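Local coordinates for protein putative Zn-dependent Alcohol Dehydrogenase (Rhodobacter sphaeroides, PDB 3IV6) that binds S-adenosylmethionine in a Rossmann-like alpha/beta domain and is probably a methyltransferase, despite its naming as a putative zinc-dependent alcohol dehydrogenase, at residues L133-L138 and G142-S147; D154-L159 and E214-D219; F180-A185 and E206-R211; V243-P246 and M252-Q255. All blocks are in the same frame, centred on the assembly; numbering follows the deposited sequence.

Interaction 1: L133-L138 and G142-S147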
loop_
_atom_site.group_PDB
_atom_site.type_symbol
_atom_site.label_atom_id
_atom_site.label_comp_id
_atom_site.label_asym_id
_atom_site.label_seq_id
_atom_site.Cartn_x
_atom_site.Cartn_y
_atom_site.Cartn_z
ATOM N N LEU A 133 10.145 5.910 -5.943
ATOM C CA LEU A 133 10.637 6.219 -7.295
ATOM C C LEU A 133 9.557 6.029 -8.398
ATOM O O LEU A 133 9.341 6.908 -9.218
ATOM C CB LEU A 133 11.889 5.391 -7.605
ATOM C CG LEU A 133 12.836 5.867 -8.716
ATOM C CD1 LEU A 133 13.104 7.371 -8.646
ATOM C CD2 LEU A 133 14.138 5.115 -8.648
ATOM N N GLY A 134 8.873 4.891 -8.396
ATOM C CA GLY A 134 7.790 4.680 -9.316
ATOM C C GLY A 134 6.681 5.720 -9.209
ATOM O O GLY A 134 6.120 6.150 -10.211
HETATM N N MSE A 135 6.315 6.113 -8.002
HETATM C CA MSE A 135 5.234 7.068 -7.851
HETATM C C MSE A 135 5.670 8.435 -8.416
HETATM O O MSE A 135 4.907 9.147 -9.101
HETATM C CB MSE A 135 4.846 7.195 -6.388
HETATM C CG MSE A 135 4.321 5.940 -5.738
HETATM SE SE MSE A 135 4.192 6.048 -3.766
HETATM C CE MSE A 135 4.202 4.141 -3.350
ATOM N N LEU A 136 6.911 8.783 -8.116
ATOM C CA LEU A 136 7.521 10.007 -8.589
ATOM C C LEU A 136 7.647 10.008 -10.109
ATOM O O LEU A 136 7.430 11.016 -10.787
ATOM C CB LEU A 136 8.896 10.137 -7.936
ATOM C CG LEU A 136 8.791 10.705 -6.520
ATOM C CD1 LEU A 136 10.140 10.779 -5.872
ATOM C CD2 LEU A 136 8.130 12.058 -6.604
ATOM N N SER A 137 7.989 8.849 -10.638
ATOM C CA SER A 137 8.095 8.662 -12.060
ATOM C C SER A 137 6.746 8.886 -12.746
ATOM O O SER A 137 6.691 9.471 -13.823
ATOM C CB SER A 137 8.627 7.267 -12.337
ATOM O OG SER A 137 8.679 7.006 -13.716
ATOM N N LEU A 138 5.674 8.418 -12.116
ATOM C CA LEU A 138 4.332 8.576 -12.666
ATOM C C LEU A 138 3.936 10.047 -12.735
ATOM O O LEU A 138 3.384 10.504 -13.736
ATOM C CB LEU A 138 3.316 7.797 -11.830
ATOM C CG LEU A 138 3.398 6.270 -11.913
ATOM C CD1 LEU A 138 2.355 5.626 -11.012
ATOM C CD2 LEU A 138 3.234 5.801 -13.350
ATOM N N GLY A 142 4.192 16.300 -10.562
ATOM C CA GLY A 142 2.954 16.317 -9.806
ATOM C C GLY A 142 3.169 16.037 -8.332
ATOM O O GLY A 142 4.292 16.116 -7.833
ATOM N N THR A 143 2.088 15.709 -7.633
ATOM C CA THR A 143 2.156 15.430 -6.201
ATOM C C THR A 143 1.864 13.959 -5.909
ATOM O O THR A 143 1.001 13.351 -6.542
ATOM C CB THR A 143 1.170 16.351 -5.451
ATOM O OG1 THR A 143 1.418 17.713 -5.843
ATOM C CG2 THR A 143 1.293 16.186 -3.930
ATOM N N VAL A 144 2.611 13.376 -4.981
ATOM C CA VAL A 144 2.330 12.021 -4.513
ATOM C C VAL A 144 1.793 12.162 -3.112
ATOM O O VAL A 144 2.377 12.868 -2.287
ATOM C CB VAL A 144 3.610 11.157 -4.474
ATOM C CG1 VAL A 144 3.379 9.703 -3.821
ATOM C CG2 VAL A 144 4.183 11.065 -5.871
ATOM N N ARG A 145 0.664 11.510 -2.852
ATOM C CA ARG A 145 0.132 11.431 -1.498
ATOM C C ARG A 145 0.085 9.978 -1.080
ATOM O O ARG A 145 -0.625 9.140 -1.661
ATOM C CB ARG A 145 -1.234 12.098 -1.428
ATOM C CG ARG A 145 -1.202 13.600 -1.775
ATOM C CD ARG A 145 -2.573 14.180 -1.769
ATOM N NE ARG A 145 -2.519 15.625 -1.936
ATOM C CZ ARG A 145 -3.579 16.426 -2.085
ATOM N NH1 ARG A 145 -3.387 17.745 -2.221
ATOM N NH2 ARG A 145 -4.816 15.934 -2.095
ATOM N N ALA A 146 0.899 9.662 -0.088
ATOM C CA ALA A 146 1.040 8.261 0.360
ATOM C C ALA A 146 0.941 8.135 1.883
ATOM O O ALA A 146 1.751 8.700 2.603
ATOM C CB ALA A 146 2.367 7.667 -0.142
ATOM N N SER A 147 -0.062 7.427 2.381
ATOM C CA SER A 147 -0.182 7.295 3.825
ATOM C C SER A 147 0.551 6.040 4.275
ATOM O O SER A 147 0.612 5.077 3.544
ATOM C CB SER A 147 -1.616 7.150 4.173
ATOM O OG SER A 147 -2.061 5.923 3.637
#
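Val144 turns both of its gamma methyls to the helix, CG1 to the side chain of Met135 and CG2 to its backbone carbonyl and to Leu136. CG1 lies under the side chain of Met135, a selenomethionine here, 3.7 Å from Met135 SE and 3.9 Å from Met135 CB, so the long chain passes across the short branch at about a right angle. CG2 is 3.8 Å from Met135 O and also touches Leu136 CD2 at 4.1 Å. Leu136 starts off away from the strand, and only that one methyl swings back to it. This is the return from helix 125-139 into strand 143-149, the second half of the beta-alpha-beta unit opened by strand 113-117 in a Rossmann-like fold; the helix and strand segments run roughly antiparallel at 143°, with axes 8.2 Å apart. A beta-branched valine suits such a strand, being compact and forked. An alanine here would probably open a gap beneath Met135 and leave Leu136 CD2 without its methyl partner. Beyond CG the Met135 chain is extended (chi2 168°), which carries its selenium along the strand to within 4.4 Å of Ala146 CB, where a small side chain fits beneath it. The same side chain approaches Ile99, which helps bind S-adenosylmethionine.

Interaction 2: D154-L159 and E214-D219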
loop_
_atom_site.group_PDB
_atom_site.type_symbol
_atom_site.label_atom_id
_atom_site.label_comp_id
_atom_site.label_asym_id
_atom_site.label_seq_id
_atom_site.Cartn_x
_atom_site.Cartn_y
_atom_site.Cartn_z
ATOM N N ASP A 154 -1.232 -4.782 15.548
ATOM C CA ASP A 154 -1.624 -5.586 16.701
ATOM C C ASP A 154 -1.044 -6.983 16.565
ATOM O O ASP A 154 -0.460 -7.526 17.503
ATOM C CB ASP A 154 -3.145 -5.654 16.831
ATOM C CG ASP A 154 -3.773 -4.302 17.243
ATOM O OD1 ASP A 154 -5.005 -4.161 17.033
ATOM O OD2 ASP A 154 -3.055 -3.397 17.765
ATOM N N ILE A 155 -1.176 -7.559 15.380
ATOM C CA ILE A 155 -0.576 -8.850 15.123
ATOM C C ILE A 155 0.932 -8.878 15.378
ATOM O O ILE A 155 1.505 -9.937 15.620
ATOM C CB ILE A 155 -0.818 -9.357 13.699
ATOM C CG1 ILE A 155 -0.208 -10.761 13.580
ATOM C CG2 ILE A 155 -0.159 -8.444 12.703
ATOM C CD1 ILE A 155 -0.509 -11.514 12.299
ATOM N N ASP A 156 1.589 -7.736 15.312
ATOM C CA ASP A 156 3.033 -7.751 15.469
ATOM C C ASP A 156 3.316 -8.068 16.914
ATOM O O ASP A 156 4.197 -8.871 17.224
ATOM C CB ASP A 156 3.672 -6.403 15.086
ATOM C CG ASP A 156 3.660 -6.137 13.569
ATOM O OD1 ASP A 156 3.406 -7.108 12.815
ATOM O OD2 ASP A 156 3.900 -4.964 13.148
ATOM N N LEU A 157 2.560 -7.419 17.795
ATOM C CA LEU A 157 2.669 -7.635 19.231
ATOM C C LEU A 157 2.452 -9.149 19.631
ATOM O O LEU A 157 3.193 -9.708 20.429
ATOM C CB LEU A 157 1.736 -6.661 19.974
ATOM C CG LEU A 157 1.936 -5.137 19.771
ATOM C CD1 LEU A 157 0.822 -4.279 20.429
ATOM C CD2 LEU A 157 3.306 -4.649 20.243
ATOM N N LYS A 158 1.463 -9.822 19.057
ATOM C CA LYS A 158 1.358 -11.247 19.268
ATOM C C LYS A 158 2.567 -11.975 18.658
ATOM O O LYS A 158 3.056 -12.939 19.237
ATOM C CB LYS A 158 0.059 -11.805 18.688
ATOM C CG LYS A 158 -1.199 -11.085 19.164
ATOM C CD LYS A 158 -1.912 -11.810 20.307
ATOM C CE LYS A 158 -1.145 -11.682 21.623
ATOM N NZ LYS A 158 -1.904 -12.305 22.757
ATOM N N LEU A 159 3.051 -11.519 17.504
ATOM C CA LEU A 159 4.208 -12.149 16.866
ATOM C C LEU A 159 5.479 -12.105 17.731
ATOM O O LEU A 159 6.166 -13.123 17.895
ATOM C CB LEU A 159 4.499 -11.535 15.501
ATOM C CG LEU A 159 3.630 -11.977 14.324
ATOM C CD1 LEU A 159 3.979 -11.149 13.106
ATOM C CD2 LEU A 159 3.784 -13.454 14.025
ATOM N N GLU A 214 7.607 -8.010 5.268
ATOM C CA GLU A 214 7.078 -6.636 5.406
ATOM C C GLU A 214 7.861 -5.828 6.451
ATOM O O GLU A 214 8.170 -6.318 7.531
ATOM C CB GLU A 214 5.571 -6.624 5.708
ATOM C CG GLU A 214 4.695 -6.866 4.464
ATOM C CD GLU A 214 3.207 -6.880 4.779
ATOM O OE1 GLU A 214 2.886 -6.719 5.973
ATOM O OE2 GLU A 214 2.365 -7.051 3.855
ATOM N N THR A 215 8.217 -4.600 6.106
ATOM C CA THR A 215 8.965 -3.754 7.024
ATOM C C THR A 215 8.041 -2.825 7.828
ATOM O O THR A 215 7.055 -2.339 7.300
ATOM C CB THR A 215 9.958 -2.937 6.226
ATOM O OG1 THR A 215 10.850 -3.833 5.540
ATOM C CG2 THR A 215 10.724 -1.948 7.123
ATOM N N ARG A 216 8.330 -2.601 9.111
ATOM C CA ARG A 216 7.512 -1.666 9.885
ATOM C C ARG A 216 8.225 -0.334 9.919
ATOM O O ARG A 216 9.450 -0.283 9.970
ATOM C CB ARG A 216 7.197 -2.145 11.303
ATOM C CG ARG A 216 6.287 -3.395 11.444
ATOM C CD ARG A 216 5.410 -3.656 10.254
ATOM N NE ARG A 216 4.472 -4.765 10.498
ATOM C CZ ARG A 216 3.669 -5.293 9.571
ATOM N NH1 ARG A 216 3.679 -4.835 8.322
ATOM N NH2 ARG A 216 2.853 -6.274 9.883
ATOM N N PHE A 217 7.451 0.744 9.849
ATOM C CA PHE A 217 8.040 2.070 9.778
ATOM C C PHE A 217 7.588 2.922 10.931
ATOM O O PHE A 217 6.451 2.825 11.373
ATOM C CB PHE A 217 7.688 2.788 8.462
ATOM C CG PHE A 217 8.120 2.055 7.218
ATOM C CD1 PHE A 217 9.337 2.342 6.613
ATOM C CD2 PHE A 217 7.283 1.109 6.625
ATOM C CE1 PHE A 217 9.745 1.667 5.423
ATOM C CE2 PHE A 217 7.661 0.445 5.463
ATOM C CZ PHE A 217 8.910 0.714 4.857
ATOM N N ASP A 218 8.516 3.739 11.411
ATOM C CA ASP A 218 8.240 4.874 12.287
ATOM C C ASP A 218 8.329 6.081 11.380
ATOM O O ASP A 218 8.815 5.977 10.258
ATOM C CB ASP A 218 9.316 5.031 13.375
ATOM C CG ASP A 218 9.217 3.984 14.483
ATOM O OD1 ASP A 218 8.120 3.405 14.707
ATOM O OD2 ASP A 218 10.264 3.761 15.143
ATOM N N ASP A 219 7.877 7.225 11.877
ATOM C CA ASP A 219 7.995 8.464 11.148
ATOM C C ASP A 219 9.423 8.696 10.670
ATOM O O ASP A 219 9.637 9.040 9.520
ATOM C CB ASP A 219 7.516 9.627 12.009
ATOM C CG ASP A 219 7.621 10.972 11.291
ATOM O OD1 ASP A 219 6.989 11.154 10.210
ATOM O OD2 ASP A 219 8.355 11.845 11.823
#
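Asp156 and Arg216 reach for each other from opposite directions and close a bidentate salt bridge. The arginine presents its side rather than its end: NE gives a hydrogen to Asp156 OD2 at 2.7 Å, and NH2 gives one to Asp156 OD1 at 3.1 Å, the latter the straighter of the two at 162°. Each carboxylate oxygen uses its syn lone pair, yet the two flat groups are not coplanar, their planes lying 32° apart. OD1 stays in the guanidinium plane while OD2 is tilted from it. A kink at chi2 (-23°) folds the Arg216 chain and brings the guanidinium side-on to Asp156. The third nitrogen, NH1, reaches back to Glu214 OE1, on the strand 213-215 that it follows, at 3.1 Å. A lysine in its place, with a single ammonium nitrogen, would probably lose the two-point grip on Asp156 and its tie to Glu214, leaving the aspartate oxygens poorly matched. Asp156 OD2 also accepts from the backbone N of Tyr153, just ahead of helix 154-164, and Phe180 of strand 179-181 packs on both partners. Buried as it is, the guanidinium probably offsets the charge of Asp156 and part of that of Glu214, which Arg122 and Arg211 also pair with, and its two-point grip fixes the rotation of the helix carboxylate.

Interaction 3: F180-A185 and E206-R211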
loop_
_atom_site.group_PDB
_atom_site.type_symbol
_atom_site.label_atom_id
_atom_site.label_comp_id
_atom_site.label_asym_id
_atom_site.label_seq_id
_atom_site.Cartn_x
_atom_site.Cartn_y
_atom_site.Cartn_z
ATOM N N PHE A 180 9.349 -8.232 9.167
ATOM C CA PHE A 180 8.800 -9.540 9.469
ATOM C C PHE A 180 8.751 -10.452 8.245
ATOM O O PHE A 180 8.434 -9.999 7.145
ATOM C CB PHE A 180 7.397 -9.392 10.001
ATOM C CG PHE A 180 7.330 -8.917 11.419
ATOM C CD1 PHE A 180 7.579 -9.784 12.470
ATOM C CD2 PHE A 180 6.964 -7.619 11.700
ATOM C CE1 PHE A 180 7.492 -9.357 13.765
ATOM C CE2 PHE A 180 6.888 -7.182 13.005
ATOM C CZ PHE A 180 7.151 -8.053 14.035
ATOM N N HIS A 181 9.098 -11.729 8.434
ATOM C CA HIS A 181 8.822 -12.769 7.430
ATOM C C HIS A 181 7.760 -13.741 7.918
ATOM O O HIS A 181 8.060 -14.626 8.708
ATOM C CB HIS A 181 10.058 -13.572 7.087
ATOM C CG HIS A 181 9.960 -14.229 5.755
ATOM N ND1 HIS A 181 11.063 -14.640 5.035
ATOM C CD2 HIS A 181 8.882 -14.491 4.979
ATOM C CE1 HIS A 181 10.662 -15.150 3.883
ATOM N NE2 HIS A 181 9.345 -15.061 3.818
ATOM N N PHE A 182 6.521 -13.595 7.479
ATOM C CA PHE A 182 5.453 -14.332 8.159
ATOM C C PHE A 182 5.499 -15.860 7.946
ATOM O O PHE A 182 5.351 -16.653 8.887
ATOM C CB PHE A 182 4.094 -13.761 7.749
ATOM C CG PHE A 182 4.004 -12.289 7.902
ATOM C CD1 PHE A 182 3.997 -11.706 9.176
ATOM C CD2 PHE A 182 3.945 -11.478 6.777
ATOM C CE1 PHE A 182 3.917 -10.323 9.331
ATOM C CE2 PHE A 182 3.883 -10.106 6.908
ATOM C CZ PHE A 182 3.860 -9.518 8.203
ATOM N N ARG A 183 5.698 -16.252 6.692
ATOM C CA ARG A 183 5.787 -17.641 6.278
ATOM C C ARG A 183 6.948 -18.365 6.946
ATOM O O ARG A 183 7.214 -19.513 6.630
ATOM C CB ARG A 183 5.980 -17.682 4.759
ATOM C CG ARG A 183 6.015 -19.056 4.131
ATOM C CD ARG A 183 6.211 -18.941 2.638
ATOM N NE ARG A 183 5.785 -20.148 1.949
ATOM C CZ ARG A 183 6.463 -21.297 1.974
ATOM N NH1 ARG A 183 7.598 -21.384 2.669
ATOM N NH2 ARG A 183 6.006 -22.360 1.309
ATOM N N GLU A 184 7.627 -17.684 7.863
ATOM C CA GLU A 184 8.841 -18.217 8.471
ATOM C C GLU A 184 8.765 -18.162 9.993
ATOM O O GLU A 184 9.663 -18.638 10.686
ATOM C CB GLU A 184 10.069 -17.451 7.977
ATOM C CG GLU A 184 10.503 -17.815 6.567
ATOM C CD GLU A 184 11.541 -18.919 6.544
ATOM O OE1 GLU A 184 11.523 -19.773 7.455
ATOM O OE2 GLU A 184 12.375 -18.933 5.614
ATOM N N ALA A 185 7.688 -17.577 10.506
ATOM C CA ALA A 185 7.277 -17.803 11.887
ATOM C C ALA A 185 6.546 -19.134 12.033
ATOM O O ALA A 185 6.326 -19.611 13.147
ATOM C CB ALA A 185 6.403 -16.658 12.373
ATOM N N GLU A 206 -3.158 -17.822 4.973
ATOM C CA GLU A 206 -2.575 -17.971 3.646
ATOM C C GLU A 206 -2.144 -16.631 3.053
ATOM O O GLU A 206 -1.035 -16.494 2.523
ATOM C CB GLU A 206 -3.516 -18.729 2.706
ATOM C CG GLU A 206 -2.869 -19.168 1.365
ATOM C CD GLU A 206 -1.618 -20.049 1.555
ATOM O OE1 GLU A 206 -1.474 -20.694 2.640
ATOM O OE2 GLU A 206 -0.785 -20.085 0.618
ATOM N N TRP A 207 -3.026 -15.638 3.161
ATOM C CA TRP A 207 -2.719 -14.258 2.808
ATOM C C TRP A 207 -1.420 -13.764 3.455
ATOM O O TRP A 207 -0.565 -13.169 2.808
ATOM C CB TRP A 207 -3.856 -13.438 3.334
ATOM C CG TRP A 207 -3.885 -12.029 2.929
ATOM C CD1 TRP A 207 -3.641 -11.521 1.692
ATOM C CD2 TRP A 207 -4.230 -10.935 3.761
ATOM N NE1 TRP A 207 -3.795 -10.162 1.711
ATOM C CE2 TRP A 207 -4.164 -9.779 2.974
ATOM C CE3 TRP A 207 -4.585 -10.821 5.107
ATOM C CZ2 TRP A 207 -4.445 -8.521 3.481
ATOM C CZ3 TRP A 207 -4.865 -9.559 5.615
ATOM C CH2 TRP A 207 -4.788 -8.431 4.805
ATOM N N TYR A 208 -1.281 -14.007 4.749
ATOM C CA TYR A 208 -0.058 -13.624 5.437
ATOM C C TYR A 208 1.171 -14.352 4.893
ATOM O O TYR A 208 2.197 -13.730 4.666
ATOM C CB TYR A 208 -0.201 -13.809 6.960
ATOM C CG TYR A 208 -0.644 -12.533 7.635
ATOM C CD1 TYR A 208 0.268 -11.505 7.881
ATOM C CD2 TYR A 208 -1.979 -12.315 7.971
ATOM C CE1 TYR A 208 -0.118 -10.320 8.462
ATOM C CE2 TYR A 208 -2.386 -11.105 8.554
ATOM C CZ TYR A 208 -1.444 -10.116 8.798
ATOM O OH TYR A 208 -1.813 -8.911 9.378
ATOM N N ARG A 209 1.050 -15.660 4.690
ATOM C CA ARG A 209 2.172 -16.471 4.231
ATOM C C ARG A 209 2.611 -16.061 2.829
ATOM O O ARG A 209 3.799 -16.085 2.509
ATOM C CB ARG A 209 1.803 -17.956 4.253
ATOM C CG ARG A 209 1.862 -18.590 5.633
ATOM C CD ARG A 209 1.110 -19.910 5.667
ATOM N NE ARG A 209 1.245 -20.648 4.415
ATOM C CZ ARG A 209 2.143 -21.605 4.203
ATOM N NH1 ARG A 209 2.993 -21.943 5.164
ATOM N NH2 ARG A 209 2.194 -22.223 3.032
ATOM N N ARG A 210 1.644 -15.684 1.999
ATOM C CA ARG A 210 1.925 -15.299 0.620
ATOM C C ARG A 210 2.448 -13.868 0.544
ATOM O O ARG A 210 2.933 -13.430 -0.499
ATOM C CB ARG A 210 0.671 -15.448 -0.244
ATOM C CG ARG A 210 0.102 -16.857 -0.274
ATOM C CD ARG A 210 -0.901 -17.023 -1.405
ATOM N NE ARG A 210 -1.313 -18.414 -1.570
ATOM C CZ ARG A 210 -2.243 -18.820 -2.427
ATOM N NH1 ARG A 210 -2.863 -17.940 -3.201
ATOM N NH2 ARG A 210 -2.555 -20.106 -2.510
ATOM N N ARG A 211 2.346 -13.146 1.654
ATOM C CA ARG A 211 2.612 -11.713 1.663
ATOM C C ARG A 211 4.107 -11.430 1.764
ATOM O O ARG A 211 4.560 -10.320 1.484
ATOM C CB ARG A 211 1.870 -11.037 2.817
ATOM C CG ARG A 211 0.717 -10.149 2.378
ATOM C CD ARG A 211 -0.274 -9.931 3.511
ATOM N NE ARG A 211 0.211 -8.955 4.482
ATOM C CZ ARG A 211 -0.565 -8.320 5.354
ATOM N NH1 ARG A 211 -1.869 -8.557 5.379
ATOM N NH2 ARG A 211 -0.036 -7.448 6.201
HETATM O O HOH W 1 5.226 -14.482 4.460
#
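Aromatic packing between Phe182 and Tyr208 on the buried side of this contact gives way to an arginine pair on its outer side; together they join the turn after strand 179-181 to the C-terminal part of helix 201-210 and the residue after it. Tyr208 points its edge at the face of Phe182 in a T-shaped pair, with ring centroids 5.0 Å apart and planes at 82°. Tyr208 CD1 sits over the middle of the phenylalanine ring, 3.8 Å from Phe182 CG. The same ring leans on the helix backbone, Phe182 CD2 lying 3.5 Å from Tyr208 O. A phenylalanine fits here because it offers a flat apolar face with no polar group to satisfy. The guanidinium of Arg211 covers part of a face of the tyrosine, while its NE is held in a salt bridge to Glu214.

Toward the outside, Arg183 runs its extended aliphatic chain past the end of the helix, with CG anti to the backbone N (chi1 -177°), bringing Arg183 CB to 3.5 Å from Arg209 O. A water bridges the backbones, accepting from Arg183 N at 2.9 Å and probably donating to Arg209 O at the same distance. Arg183 NH2 and Arg209 NH2 end 4.2 Å apart, a like-charge approach probably eased by Glu206, which pairs with Arg209 NE on one oxygen and Arg210 NE on the other. This packing of helix against turn belongs to the small subdomain with a three-stranded antiparallel sheet, inserted between the fifth and sixth strands of the methyltransferase-like main sheet.

Interaction 4: V243-P246 and M252-Q255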
loop_
_atom_site.group_PDB
_atom_site.type_symbol
_atom_site.label_atom_id
_atom_site.label_comp_id
_atom_site.label_asym_id
_atom_site.label_seq_id
_atom_site.Cartn_x
_atom_site.Cartn_y
_atom_site.Cartn_z
ATOM N N VAL A 243 0.617 14.594 7.527
ATOM C CA VAL A 243 -0.472 14.790 8.459
ATOM C C VAL A 243 -0.977 13.502 9.144
ATOM O O VAL A 243 -1.220 12.506 8.487
ATOM C CB VAL A 243 -1.614 15.467 7.711
ATOM C CG1 VAL A 243 -2.759 15.763 8.645
ATOM C CG2 VAL A 243 -1.078 16.709 7.124
ATOM N N GLU A 244 -1.125 13.556 10.464
ATOM C CA GLU A 244 -1.655 12.428 11.222
ATOM C C GLU A 244 -3.157 12.274 11.003
ATOM O O GLU A 244 -3.933 13.181 11.307
ATOM C CB GLU A 244 -1.354 12.595 12.712
ATOM C CG GLU A 244 -1.947 13.852 13.329
ATOM C CD GLU A 244 -1.690 13.946 14.820
ATOM O OE1 GLU A 244 -1.563 15.079 15.332
ATOM O OE2 GLU A 244 -1.615 12.888 15.479
ATOM N N LEU A 245 -3.559 11.122 10.478
ATOM C CA LEU A 245 -4.922 10.936 9.996
ATOM C C LEU A 245 -5.886 10.685 11.151
ATOM O O LEU A 245 -5.520 10.078 12.157
ATOM C CB LEU A 245 -4.983 9.776 8.999
ATOM C CG LEU A 245 -4.406 10.046 7.609
ATOM C CD1 LEU A 245 -4.592 8.837 6.705
ATOM C CD2 LEU A 245 -5.043 11.284 6.994
ATOM N N PRO A 246 -7.120 11.156 10.998
ATOM C CA PRO A 246 -8.075 11.189 12.111
ATOM C C PRO A 246 -8.470 9.786 12.559
ATOM O O PRO A 246 -8.372 9.467 13.745
ATOM C CB PRO A 246 -9.283 11.906 11.506
ATOM C CG PRO A 246 -9.206 11.602 10.053
ATOM C CD PRO A 246 -7.741 11.549 9.722
HETATM N N MSE A 252 0.172 8.229 9.257
HETATM C CA MSE A 252 0.601 9.519 8.732
HETATM C C MSE A 252 0.500 9.557 7.211
HETATM O O MSE A 252 0.956 8.643 6.526
HETATM C CB MSE A 252 2.034 9.826 9.171
HETATM C CG MSE A 252 2.515 11.217 8.793
HETATM SE SE MSE A 252 2.459 12.465 10.292
HETATM C CE MSE A 252 3.502 11.439 11.579
ATOM N N LEU A 253 -0.102 10.622 6.690
ATOM C CA LEU A 253 -0.163 10.839 5.249
ATOM C C LEU A 253 0.917 11.812 4.792
ATOM O O LEU A 253 1.083 12.887 5.368
ATOM C CB LEU A 253 -1.545 11.358 4.845
ATOM C CG LEU A 253 -1.683 11.865 3.408
ATOM C CD1 LEU A 253 -1.213 10.810 2.418
ATOM C CD2 LEU A 253 -3.120 12.274 3.119
ATOM N N TYR A 254 1.651 11.428 3.752
ATOM C CA TYR A 254 2.840 12.175 3.330
ATOM C C TYR A 254 2.650 12.637 1.930
ATOM O O TYR A 254 2.380 11.812 1.051
ATOM C CB TYR A 254 4.099 11.295 3.307
ATOM C CG TYR A 254 4.455 10.765 4.640
ATOM C CD1 TYR A 254 5.468 11.356 5.390
ATOM C CD2 TYR A 254 3.760 9.689 5.181
ATOM C CE1 TYR A 254 5.805 10.880 6.640
ATOM C CE2 TYR A 254 4.086 9.189 6.456
ATOM C CZ TYR A 254 5.114 9.801 7.185
ATOM O OH TYR A 254 5.455 9.366 8.442
ATOM N N GLN A 255 2.835 13.942 1.725
ATOM C CA GLN A 255 2.707 14.563 0.412
ATOM C C GLN A 255 4.094 15.006 -0.010
ATOM O O GLN A 255 4.773 15.747 0.702
ATOM C CB GLN A 255 1.725 15.735 0.474
ATOM C CG GLN A 255 1.727 16.630 -0.759
ATOM C CD GLN A 255 0.607 17.650 -0.720
ATOM O OE1 GLN A 255 -0.516 17.328 -0.345
ATOM N NE2 GLN A 255 0.909 18.892 -1.099
#
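Val243 and Leu253 form the firm part of this contact, an antiparallel hydrogen-bonded pair tied in both directions. Val243 N donates to Leu253 O at 2.8 Å, and Leu253 N returns a nearly straight bond (177°) to Val243 O at 2.8 Å. A CH...O contact from Met252 CA to the same Val243 O, 3.5 Å, adds to the backbone pairing. On the face of the sheet bearing Val243 and Leu253, Leu245 CD2 rests against Leu253 CB at 4.1 Å, so the apolar contact carries on just past the paired strand residues. The branched valine suits an extended edge strand, and the two leucines supply the apolar bulk that is buried here.

Glu244 and Met252, the non-hydrogen-bonded pair on the other face, are held more loosely. Met252, a selenomethionine here, starts with CG anti to the backbone N and then bends at chi2 (101°), laying SE across the neighbouring strand, 3.8 Å from Glu244 N. Glu244 itself is exposed, a natural place for a charged side chain.

The two segments lie near the turn of a beta hairpin, strand 237-244 forming an edge of the main sheet and strand 251-258 lying between it and strand 143-149. Helix 33-39 covers Leu253 through Ile38 and Phe39, whereas on the other face Met252 and Tyr254 pack on helix 219-226.

Overall arrangement
Interactions 1 and 4 belong to the main sheet and touch where strands 143-149 and 251-258 lie side by side, Ala146 N probably bonding to Tyr254 O. Interaction 1 is wholly buried and purely apolar; interaction 4, at the sheet edge, relies on backbone pairing and is partly open to solvent. Interactions 2 and 3 share the smaller three-stranded sheet, where strands 179-181 and 213-215 are neighbours, and interaction 3 is nested within the chain loop that interaction 2 closes. Interaction 2 buries charge, whereas interaction 3 grades from an aromatic core to an arginine-rich surface. Asp219 bridges the two regions, probably hydrogen-bonding to Tyr254 of interaction 4.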